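Local coordinates for arginyl-tRNA synthetase (Campylobacter jejuni, PDB 3FNR), which catalyses the ATP-dependent attachment of L-arginine to tRNA(Arg), releasing AMP and diphosphate, at residues S31-Y36 with M231-G236; N77-Q82 with V166-Y171; L88-S93 with V116-E121; G193-A198 with V209-D214. The protein carries 1 engineered substitution. All coordinates share one frame; numbering follows the deposited sequence.

Contact 1. Residues S31-Y36 with M231-G236; sequences SFLLEY and MSRGYG
Arg-233, Tyr-235 and Gly-236, on the turn from helix 219-231 into strand 237-243, pack against Ser-31, Phe-32 and Leu-33 of strand 31-35. The two strands pair in parallel in the central sheet of the Rossmann-like (HUP-type) catalytic domain of class I synthetases, and the contact lies where the chain enters both of them. Arg-233 comes first: Leu-33 CD2 sits over one face of its guanidinium, 3.5 Å from NH1, and the bend of the arginine chain at chi3 helps bring that face to the methyl. The charge is held from outside, by salt bridges to Glu-73 and Asp-229. Gly-234 follows with a positive phi, a backbone shape that favours glycine. Its carbonyl O accepts a hydrogen bond from a water at 3.1 Å, and the same water is bonded to Ser-31 OG at 2.8 Å. Tyr-235 then lays its ring across the strand. Leu-33 CB stands over the ring centre, 3.7 Å from the centroid and 14° off the normal, a CH-pi contact. With Leu-33 CG anti to the backbone N (chi1 177°), CD2 runs on past the ring to Arg-233, so one leucine serves both residues. Phe-32 O meets the ring obliquely, at 3.4 Å from CD1. At Gly-236 the backbone itself makes the contact, continuing into the parallel pairing, where Lys-237 bonds to Ser-31 and Leu-33. Gly-236 N donates to Ser-31 OG over 2.9 Å, with an N-H...O angle of 160°.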
# COMPACT_ATOMS: atom_id res chain seq x y z
N SER A 31 8.92 6.99 -15.73
CA SER A 31 9.38 6.39 -14.48
C SER A 31 8.78 7.12 -13.29
O SER A 31 8.45 8.30 -13.39
CB SER A 31 10.89 6.47 -14.38
OG SER A 31 11.32 7.82 -14.42
N PHE A 32 8.65 6.43 -12.16
CA PHE A 32 8.00 7.01 -10.99
C PHE A 32 8.75 6.76 -9.70
O PHE A 32 9.38 5.71 -9.52
CB PHE A 32 6.58 6.46 -10.83
CG PHE A 32 5.69 6.65 -12.02
CD1 PHE A 32 4.82 7.73 -12.08
CD2 PHE A 32 5.71 5.75 -13.08
CE1 PHE A 32 3.99 7.92 -13.19
CE2 PHE A 32 4.89 5.93 -14.19
CZ PHE A 32 4.02 7.02 -14.24
N LEU A 33 8.65 7.71 -8.78
CA LEU A 33 9.06 7.50 -7.41
C LEU A 33 7.88 7.68 -6.47
O LEU A 33 7.38 8.79 -6.29
CB LEU A 33 10.20 8.45 -7.00
CG LEU A 33 10.68 8.38 -5.53
CD1 LEU A 33 11.24 7.01 -5.19
CD2 LEU A 33 11.71 9.47 -5.23
N LEU A 34 7.46 6.58 -5.84
CA LEU A 34 6.37 6.63 -4.87
C LEU A 34 6.89 6.64 -3.44
O LEU A 34 7.61 5.73 -3.01
CB LEU A 34 5.45 5.40 -5.05
CG LEU A 34 3.97 5.30 -4.67
CD1 LEU A 34 3.67 3.87 -4.22
CD2 LEU A 34 3.47 6.30 -3.63
N GLU A 35 6.49 7.65 -2.68
CA GLU A 35 6.77 7.65 -1.26
C GLU A 35 5.45 7.51 -0.55
O GLU A 35 4.55 8.33 -0.73
CB GLU A 35 7.45 8.94 -0.81
CG GLU A 35 7.72 8.98 0.70
CD GLU A 35 7.21 10.25 1.35
OE1 GLU A 35 7.24 11.32 0.70
OE2 GLU A 35 6.75 10.19 2.52
N TYR A 36 5.34 6.45 0.26
CA TYR A 36 4.10 6.18 0.97
C TYR A 36 4.32 5.54 2.33
O TYR A 36 5.43 5.11 2.66
CB TYR A 36 3.14 5.36 0.09
CG TYR A 36 3.47 3.89 -0.13
CD1 TYR A 36 4.64 3.49 -0.78
CD2 TYR A 36 2.57 2.90 0.26
CE1 TYR A 36 4.92 2.14 -1.01
CE2 TYR A 36 2.85 1.56 0.05
CZ TYR A 36 4.01 1.19 -0.58
OH TYR A 36 4.25 -0.15 -0.79
N MET A 231 12.63 15.04 -6.06
CA MET A 231 12.32 15.61 -7.39
C MET A 231 13.53 15.86 -8.28
O MET A 231 13.39 16.19 -9.47
CB MET A 231 11.52 16.91 -7.25
CG MET A 231 10.19 16.72 -6.55
SD MET A 231 8.84 16.54 -7.71
CE MET A 231 8.42 18.27 -7.85
N SER A 232 14.73 15.73 -7.72
CA SER A 232 15.93 15.97 -8.52
C SER A 232 16.67 14.65 -8.72
O SER A 232 17.90 14.63 -8.78
CB SER A 232 16.82 17.00 -7.83
OG SER A 232 17.22 16.50 -6.56
N ARG A 233 15.91 13.57 -8.82
CA ARG A 233 16.52 12.24 -8.93
C ARG A 233 16.38 11.61 -10.31
O ARG A 233 16.85 10.50 -10.55
CB ARG A 233 15.96 11.30 -7.86
CG ARG A 233 16.58 11.46 -6.49
CD ARG A 233 16.10 10.33 -5.59
NE ARG A 233 15.86 10.77 -4.22
CZ ARG A 233 15.23 10.04 -3.31
NH1 ARG A 233 14.79 8.83 -3.62
NH2 ARG A 233 15.05 10.52 -2.08
N GLY A 234 15.73 12.32 -11.23
CA GLY A 234 15.60 11.82 -12.60
C GLY A 234 14.33 11.03 -12.92
O GLY A 234 14.18 10.54 -14.03
N TYR A 235 13.43 10.90 -11.94
CA TYR A 235 12.15 10.21 -12.17
C TYR A 235 11.19 11.09 -12.96
O TYR A 235 11.16 12.30 -12.76
CB TYR A 235 11.49 9.81 -10.85
CG TYR A 235 12.28 8.80 -10.06
CD1 TYR A 235 12.17 7.43 -10.34
CD2 TYR A 235 13.14 9.20 -9.04
CE1 TYR A 235 12.89 6.50 -9.63
CE2 TYR A 235 13.88 8.27 -8.32
CZ TYR A 235 13.75 6.93 -8.62
OH TYR A 235 14.47 6.01 -7.90
N GLY A 236 10.40 10.47 -13.83
CA GLY A 236 9.38 11.19 -14.59
C GLY A 236 8.39 11.90 -13.68
O GLY A 236 8.01 13.03 -13.96
O HOH W 1 14.10 7.47 -14.36

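Contact 2. Residues N77-Q82 with V166-Y171; sequences NDAGNQ and VSERSY. With SO4 (sulfate ion), chain E.
Asp-78 O lies over the centre of one face of the Arg-169 guanidinium, 3.1 Å above its plane, where no N-H points at it: the carbonyl meets the cation without a hydrogen bond. Its terminal nitrogens have other partners. NH1 donates to sulfate O2 at 2.9 Å, near the plane of the group, while NH2 forms a salt bridge with Asp-141 of helix 136-157. Gly-80 N, at the beginning of helix 80-98, adds weak bonds to sulfate O2 and O4, and Tyr-172 OH is bonded to the ion as well. The sulfate probably comes from the crystallisation liquor, but it marks a place where an arginine and a helix start suit an anion.

Two carboxylates bridge the segments, one reaching across from each. From residues 77-82, Asp-78 OD2 accepts Ser-167 OG through its syn lone pair at 2.6 Å, and Arg-169 N reaches the same oxygen in a weak bond of 3.4 Å. Asp-78 CG stands between the backbone N and the carbonyl carbon (chi1 69°), which turns the carboxylate to the serine. From residues 166-171, Glu-168 extends its chain to Ala-79, whose N donates to OE2 at 3.2 Å from above the carboxylate plane, 44° out of it. Ala-79 CB, 3.3 Å from that oxygen, and Gln-82 CG pack against the same carboxylate.

Strands 69-76 and 165-167 run parallel, so both segments follow the C-terminal ends of their strands, and Asn-77 touches Asn-40 of the HIGH region: this is the end of the sheet at which Rossmann-type class I synthetases build their active site.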
# COMPACT_ATOMS: atom_id res chain seq x y z
N ASN A 77 10.91 9.54 10.16
CA ASN A 77 11.01 10.76 10.97
C ASN A 77 11.80 10.46 12.23
O ASN A 77 11.23 10.41 13.32
CB ASN A 77 9.63 11.30 11.34
CG ASN A 77 8.92 11.98 10.19
OD1 ASN A 77 9.25 13.11 9.83
ND2 ASN A 77 7.91 11.32 9.62
N ASP A 78 13.11 10.28 12.09
CA ASP A 78 13.92 9.76 13.19
C ASP A 78 14.86 10.77 13.84
O ASP A 78 15.91 10.41 14.36
CB ASP A 78 14.67 8.50 12.75
CG ASP A 78 15.78 8.78 11.74
OD1 ASP A 78 16.64 7.89 11.58
OD2 ASP A 78 15.80 9.86 11.10
N ALA A 79 14.47 12.05 13.80
CA ALA A 79 15.20 13.09 14.50
C ALA A 79 15.14 12.81 16.00
O ALA A 79 14.14 12.28 16.48
CB ALA A 79 14.61 14.45 14.21
N GLY A 80 16.21 13.16 16.71
CA GLY A 80 16.29 13.01 18.17
C GLY A 80 15.13 13.69 18.87
O GLY A 80 14.59 13.16 19.84
N ASN A 81 14.73 14.85 18.35
CA ASN A 81 13.62 15.63 18.88
C ASN A 81 12.25 14.99 18.61
O ASN A 81 11.28 15.25 19.32
CB ASN A 81 13.66 17.05 18.29
CG ASN A 81 15.04 17.70 18.38
OD1 ASN A 81 15.34 18.44 19.32
ND2 ASN A 81 15.91 17.41 17.40
N GLN A 82 12.19 14.15 17.58
CA GLN A 82 10.97 13.44 17.21
C GLN A 82 10.80 12.15 18.03
O GLN A 82 9.69 11.84 18.47
CB GLN A 82 10.98 13.11 15.71
CG GLN A 82 10.96 14.33 14.78
CD GLN A 82 9.56 14.73 14.35
OE1 GLN A 82 8.73 15.12 15.17
NE2 GLN A 82 9.30 14.65 13.05
N VAL A 166 14.51 5.97 4.20
CA VAL A 166 15.42 7.13 4.31
C VAL A 166 15.26 7.87 5.63
O VAL A 166 14.15 8.01 6.15
CB VAL A 166 15.28 8.14 3.12
CG1 VAL A 166 15.77 7.54 1.88
CG2 VAL A 166 13.85 8.59 2.93
N SER A 167 16.37 8.36 6.17
CA SER A 167 16.38 9.01 7.47
C SER A 167 16.27 10.53 7.37
O SER A 167 16.93 11.15 6.54
CB SER A 167 17.65 8.62 8.23
OG SER A 167 17.77 9.35 9.44
N GLU A 168 15.43 11.11 8.23
CA GLU A 168 15.33 12.55 8.43
C GLU A 168 16.69 13.15 8.81
O GLU A 168 17.08 14.21 8.30
CB GLU A 168 14.29 12.84 9.53
CG GLU A 168 14.14 14.32 9.93
CD GLU A 168 13.00 14.56 10.92
OE1 GLU A 168 12.47 15.69 10.95
OE2 GLU A 168 12.63 13.62 11.68
N ARG A 169 17.42 12.44 9.67
CA ARG A 169 18.73 12.87 10.16
C ARG A 169 19.79 13.08 9.08
O ARG A 169 20.70 13.87 9.25
CB ARG A 169 19.26 11.90 11.23
CG ARG A 169 18.61 12.08 12.60
CD ARG A 169 19.53 11.62 13.72
NE ARG A 169 19.35 10.21 14.08
CZ ARG A 169 18.86 9.79 15.25
NH1 ARG A 169 18.49 10.65 16.18
NH2 ARG A 169 18.74 8.48 15.47
N SER A 170 19.65 12.38 7.95
CA SER A 170 20.59 12.55 6.84
C SER A 170 20.34 13.80 5.99
O SER A 170 21.02 14.01 4.98
CB SER A 170 20.63 11.29 5.97
OG SER A 170 19.52 11.22 5.10
N TYR A 171 19.37 14.62 6.41
CA TYR A 171 19.03 15.86 5.71
C TYR A 171 19.31 17.15 6.49
O TYR A 171 18.82 18.22 6.13
CB TYR A 171 17.55 15.84 5.29
CG TYR A 171 17.24 14.86 4.19
CD1 TYR A 171 16.70 13.61 4.48
CD2 TYR A 171 17.51 15.17 2.85
CE1 TYR A 171 16.42 12.69 3.47
CE2 TYR A 171 17.22 14.27 1.83
CZ TYR A 171 16.68 13.03 2.15
OH TYR A 171 16.40 12.12 1.16
S SO4 E . 19.28 14.71 16.15
O1 SO4 E . 20.63 15.25 16.01
O2 SO4 E . 19.35 13.35 16.69
O3 SO4 E . 18.49 15.56 17.05
O4 SO4 E . 18.63 14.68 14.84

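Contact 3. Residues L88-S93 with V116-E121; sequences LSILLS and VDLAKE
Helix-on-helix packing within the largely helical crossover between parallel strands 69-76 and 165-167 brings Ile-90 and Ser-93 of helix 80-98 against Leu-118 and Ala-119 of helix 113-126. The local axes pass 8.8 Å apart at a signed crossing angle of -79°, close to perpendicular, which confines the meeting to about one turn of each helix. Where they come together, Ile-90 CA and Ala-119 CA are 5.3 Å apart, an approach consistent with the small side chain of the alanine.

Ile-90 divides its two branches between neighbours. CD1, at the end of the longer branch, meets Leu-118 CD2 at 3.7 Å, the two side chains passing at a slant. CG2 instead lies against the backbone of the partner helix, 4.0 Å from Ala-119 CA. One turn further on, Ser-93 OG approaches Ala-119 CB to 3.2 Å. The serine oxygen occupies the position between its backbone N and carbonyl carbon (chi1 78°), and from there it donates back to Ile-90 O over 3.3 Å, tilted 31° from the carbonyl plane. Helix 136-157 extends the apolar layer, with Ala-143 against Ile-90 and Met-147 against Leu-118.

No hydrogen bond spans the pair. The buried serine hydroxyl is satisfied within its own helix and presents its flank to a methyl group, so attraction across the contact rests on dispersion and the burial of apolar surface.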
# COMPACT_ATOMS: atom_id res chain seq x y z
N LEU A 88 11.71 8.23 26.25
CA LEU A 88 11.12 8.62 27.53
C LEU A 88 10.11 7.60 28.03
O LEU A 88 10.15 7.20 29.19
CB LEU A 88 10.45 9.99 27.42
CG LEU A 88 9.86 10.59 28.70
CD1 LEU A 88 10.95 11.02 29.67
CD2 LEU A 88 8.95 11.76 28.37
N SER A 89 9.22 7.18 27.13
CA SER A 89 8.12 6.27 27.46
C SER A 89 8.59 4.88 27.88
O SER A 89 8.00 4.28 28.78
CB SER A 89 7.15 6.17 26.28
OG SER A 89 6.65 7.45 25.93
N ILE A 90 9.63 4.38 27.22
CA ILE A 90 10.24 3.08 27.55
C ILE A 90 10.88 3.10 28.94
O ILE A 90 10.71 2.16 29.72
CB ILE A 90 11.30 2.66 26.51
CG1 ILE A 90 10.61 2.36 25.18
CG2 ILE A 90 12.10 1.42 26.95
CD1 ILE A 90 11.55 2.41 24.03
N LEU A 91 11.62 4.18 29.22
CA LEU A 91 12.21 4.43 30.53
C LEU A 91 11.16 4.39 31.64
O LEU A 91 11.36 3.74 32.68
CB LEU A 91 12.92 5.79 30.55
CG LEU A 91 13.44 6.28 31.90
CD1 LEU A 91 14.78 5.65 32.20
CD2 LEU A 91 13.54 7.80 31.95
N LEU A 92 10.03 5.06 31.40
CA LEU A 92 8.95 5.17 32.36
C LEU A 92 8.26 3.84 32.65
O LEU A 92 7.91 3.55 33.80
CB LEU A 92 7.93 6.22 31.90
CG LEU A 92 8.05 7.67 32.40
CD1 LEU A 92 9.47 8.22 32.41
CD2 LEU A 92 7.13 8.58 31.60
N SER A 93 8.09 3.02 31.61
CA SER A 93 7.48 1.70 31.78
C SER A 93 8.46 0.67 32.35
O SER A 93 8.02 -0.35 32.90
CB SER A 93 6.82 1.21 30.49
OG SER A 93 7.78 0.72 29.59
N VAL A 116 5.55 -2.16 26.76
CA VAL A 116 6.01 -2.98 27.88
C VAL A 116 6.90 -4.14 27.42
O VAL A 116 7.81 -4.54 28.15
CB VAL A 116 4.86 -3.42 28.85
CG1 VAL A 116 4.06 -2.22 29.34
CG2 VAL A 116 3.94 -4.47 28.23
N ASP A 117 6.65 -4.67 26.22
CA ASP A 117 7.48 -5.73 25.63
C ASP A 117 8.88 -5.21 25.29
O ASP A 117 9.89 -5.90 25.51
CB ASP A 117 6.84 -6.30 24.36
CG ASP A 117 5.49 -6.98 24.62
OD1 ASP A 117 4.79 -7.28 23.63
OD2 ASP A 117 5.13 -7.19 25.80
N LEU A 118 8.91 -4.00 24.76
CA LEU A 118 10.13 -3.32 24.36
C LEU A 118 10.94 -2.90 25.59
O LEU A 118 12.17 -2.94 25.56
CB LEU A 118 9.76 -2.10 23.51
CG LEU A 118 10.78 -1.34 22.68
CD1 LEU A 118 11.55 -2.25 21.74
CD2 LEU A 118 10.04 -0.27 21.90
N ALA A 119 10.25 -2.50 26.66
CA ALA A 119 10.86 -2.21 27.95
C ALA A 119 11.54 -3.43 28.57
O ALA A 119 12.58 -3.31 29.22
CB ALA A 119 9.83 -1.65 28.90
N LYS A 120 10.93 -4.60 28.38
CA LYS A 120 11.50 -5.87 28.83
C LYS A 120 12.72 -6.24 27.99
O LYS A 120 13.68 -6.82 28.51
CB LYS A 120 10.47 -6.99 28.76
CG LYS A 120 9.48 -7.00 29.92
CD LYS A 120 8.64 -8.29 29.95
CE LYS A 120 9.45 -9.48 30.48
NZ LYS A 120 8.64 -10.73 30.55
N GLU A 121 12.66 -5.91 26.70
CA GLU A 121 13.80 -6.07 25.80
C GLU A 121 14.92 -5.12 26.20
O GLU A 121 16.09 -5.49 26.15
CB GLU A 121 13.39 -5.82 24.35
CG GLU A 121 13.15 -7.06 23.51
CD GLU A 121 12.85 -6.74 22.05
OE1 GLU A 121 13.61 -7.18 21.16
OE2 GLU A 121 11.85 -6.02 21.78

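Contact 4. Residues G193-A198 with V209-D214; sequences GKIWLA and VIIRED. With SO4 (sulfate ion), chain C.
Val-209 and Ile-195 have the most surface buried in this contact, and Ile-210 comes next. With CG1 of Val-209 anti to the backbone N (chi1 178°), CG2 falls beside that N and comes over one face of the Trp-196 indole: the methyl is 3.6 Å from the centroid of the six-membered ring and 9° off its normal, a CH-pi contact. The indole is positioned from outside as well, NE1 donating to Gln-191 O and the ring meeting that of Tyr-189 with planes about 5° apart.

Ile-195 contributes through both backbone and side chain. Its carbonyl O takes two donors, Ile-210 N at 2.9 Å in the carbonyl plane and Ile-211 N at 3.1 Å, while its own N donates to Ile-211 O. Two residues facing one make this a classic beta bulge, set in the antiparallel hairpin of strands 194-197 and 208-211, within a three-stranded sheet completed by strand 188-191. Ile-195 and Ile-211 form the hydrogen-bonded pair; Trp-196 and Val-209, a non-hydrogen-bonded pair, present their side chains on the other face. Side by side and pointing the same way, the isoleucines meet at CD1 of Ile-195 and CG1 of Ile-211, 3.8 Å apart.

At Ile-210 the chain turns a corner, and its CG1 packs 3.7 Å from Leu-197 CB while Leu-179 and Leu-220 also touch the side chain. Beyond the bulge, Arg-212 NE gives a sulfate O3 a weak hydrogen bond of 3.0 Å.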
# COMPACT_ATOMS: atom_id res chain seq x y z
N GLY A 193 12.35 38.31 12.43
CA GLY A 193 13.38 37.36 12.86
C GLY A 193 13.21 35.95 12.32
O GLY A 193 13.90 35.03 12.74
N LYS A 194 12.30 35.78 11.36
CA LYS A 194 12.01 34.48 10.78
C LYS A 194 12.25 34.50 9.29
O LYS A 194 12.12 35.53 8.64
CB LYS A 194 10.56 34.07 11.04
CG LYS A 194 10.20 33.87 12.51
CD LYS A 194 8.69 33.84 12.68
CE LYS A 194 8.29 33.98 14.13
NZ LYS A 194 6.81 34.12 14.28
N ILE A 195 12.60 33.34 8.74
CA ILE A 195 12.68 33.17 7.29
C ILE A 195 11.39 32.49 6.83
O ILE A 195 11.00 31.44 7.35
CB ILE A 195 13.93 32.35 6.90
CG1 ILE A 195 15.19 33.16 7.23
CG2 ILE A 195 13.91 31.96 5.43
CD1 ILE A 195 16.43 32.33 7.50
N TRP A 196 10.72 33.13 5.87
CA TRP A 196 9.43 32.70 5.36
C TRP A 196 9.53 32.23 3.91
O TRP A 196 10.37 32.72 3.17
CB TRP A 196 8.43 33.86 5.41
CG TRP A 196 8.11 34.38 6.78
CD1 TRP A 196 8.91 35.15 7.57
CD2 TRP A 196 6.89 34.18 7.51
NE1 TRP A 196 8.27 35.44 8.76
CE2 TRP A 196 7.03 34.85 8.75
CE3 TRP A 196 5.69 33.50 7.24
CZ2 TRP A 196 6.02 34.87 9.72
CZ3 TRP A 196 4.68 33.51 8.21
CH2 TRP A 196 4.86 34.20 9.43
N LEU A 197 8.67 31.29 3.52
CA LEU A 197 8.44 30.95 2.12
C LEU A 197 7.29 31.80 1.57
O LEU A 197 6.22 31.85 2.17
CB LEU A 197 8.13 29.46 1.95
CG LEU A 197 7.71 28.92 0.57
CD1 LEU A 197 8.90 28.64 -0.33
CD2 LEU A 197 6.88 27.67 0.74
N ALA A 198 7.50 32.43 0.43
CA ALA A 198 6.50 33.31 -0.19
C ALA A 198 5.49 32.52 -1.01
O ALA A 198 5.29 32.79 -2.19
CB ALA A 198 7.20 34.36 -1.06
N VAL A 209 6.30 29.66 7.53
CA VAL A 209 7.61 29.74 8.20
C VAL A 209 8.52 28.57 7.83
O VAL A 209 8.17 27.40 8.05
CB VAL A 209 7.47 29.83 9.73
CG1 VAL A 209 8.84 29.86 10.42
CG2 VAL A 209 6.68 31.06 10.11
N ILE A 210 9.69 28.90 7.28
CA ILE A 210 10.73 27.93 6.99
C ILE A 210 11.70 27.81 8.17
O ILE A 210 11.94 26.72 8.67
CB ILE A 210 11.51 28.29 5.70
CG1 ILE A 210 10.58 28.27 4.49
CG2 ILE A 210 12.67 27.33 5.46
CD1 ILE A 210 9.70 27.02 4.38
N ILE A 211 12.25 28.94 8.61
CA ILE A 211 13.15 28.97 9.75
C ILE A 211 12.53 29.83 10.85
O ILE A 211 12.13 30.97 10.62
CB ILE A 211 14.55 29.53 9.38
CG1 ILE A 211 15.13 28.82 8.15
CG2 ILE A 211 15.52 29.47 10.57
CD1 ILE A 211 15.35 27.31 8.30
N ARG A 212 12.44 29.26 12.05
CA ARG A 212 11.93 29.96 13.22
C ARG A 212 12.94 31.00 13.70
O ARG A 212 14.11 30.98 13.29
CB ARG A 212 11.69 28.97 14.36
CG ARG A 212 10.66 27.89 14.12
CD ARG A 212 11.07 26.64 14.89
NE ARG A 212 9.96 25.97 15.54
CZ ARG A 212 10.09 25.03 16.49
NH1 ARG A 212 11.30 24.66 16.90
NH2 ARG A 212 9.02 24.48 17.03
N GLU A 213 12.48 31.88 14.60
CA GLU A 213 13.31 32.87 15.30
C GLU A 213 14.43 32.21 16.11
O GLU A 213 15.39 32.87 16.52
CB GLU A 213 12.42 33.74 16.21
CG GLU A 213 11.88 33.07 17.50
CD GLU A 213 10.89 31.92 17.25
OE1 GLU A 213 11.01 30.87 17.91
OE2 GLU A 213 9.98 32.07 16.39
N ASP A 214 14.26 30.92 16.36
CA ASP A 214 15.19 30.08 17.09
C ASP A 214 16.44 29.80 16.25
O ASP A 214 17.52 29.58 16.78
CB ASP A 214 14.49 28.75 17.41
CG ASP A 214 15.04 28.06 18.65
OD1 ASP A 214 14.34 27.15 19.16
OD2 ASP A 214 16.15 28.40 19.13
S SO4 C . 7.32 23.63 13.54
O1 SO4 C . 8.48 22.75 13.40
O2 SO4 C . 6.55 23.17 14.70
O3 SO4 C . 7.76 25.00 13.77
O4 SO4 C . 6.49 23.57 12.35

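How the contacts relate
All four contacts lie in the class I catalytic region, and contacts 1 and 2 share its central sheet. Their centres are 21 Å apart, yet they touch: Tyr-171 packs on Arg-233, and Asp-229 bonds to both. Strand 31-35 of contact 1 leads towards the HIGH region, residues 39-49, which contact 2 touches through Asn-40. Contact 3 lies further along helix 80-98, which starts at contact 2; nearest atoms are about 9 Å apart. Contact 4 comes within about 8 Å of contact 2, and each binds a sulfate of its own. Helix 219-231 packs on contacts 1, 2 and 4, whereas contacts 3 and 4 stand 37 Å apart between centres.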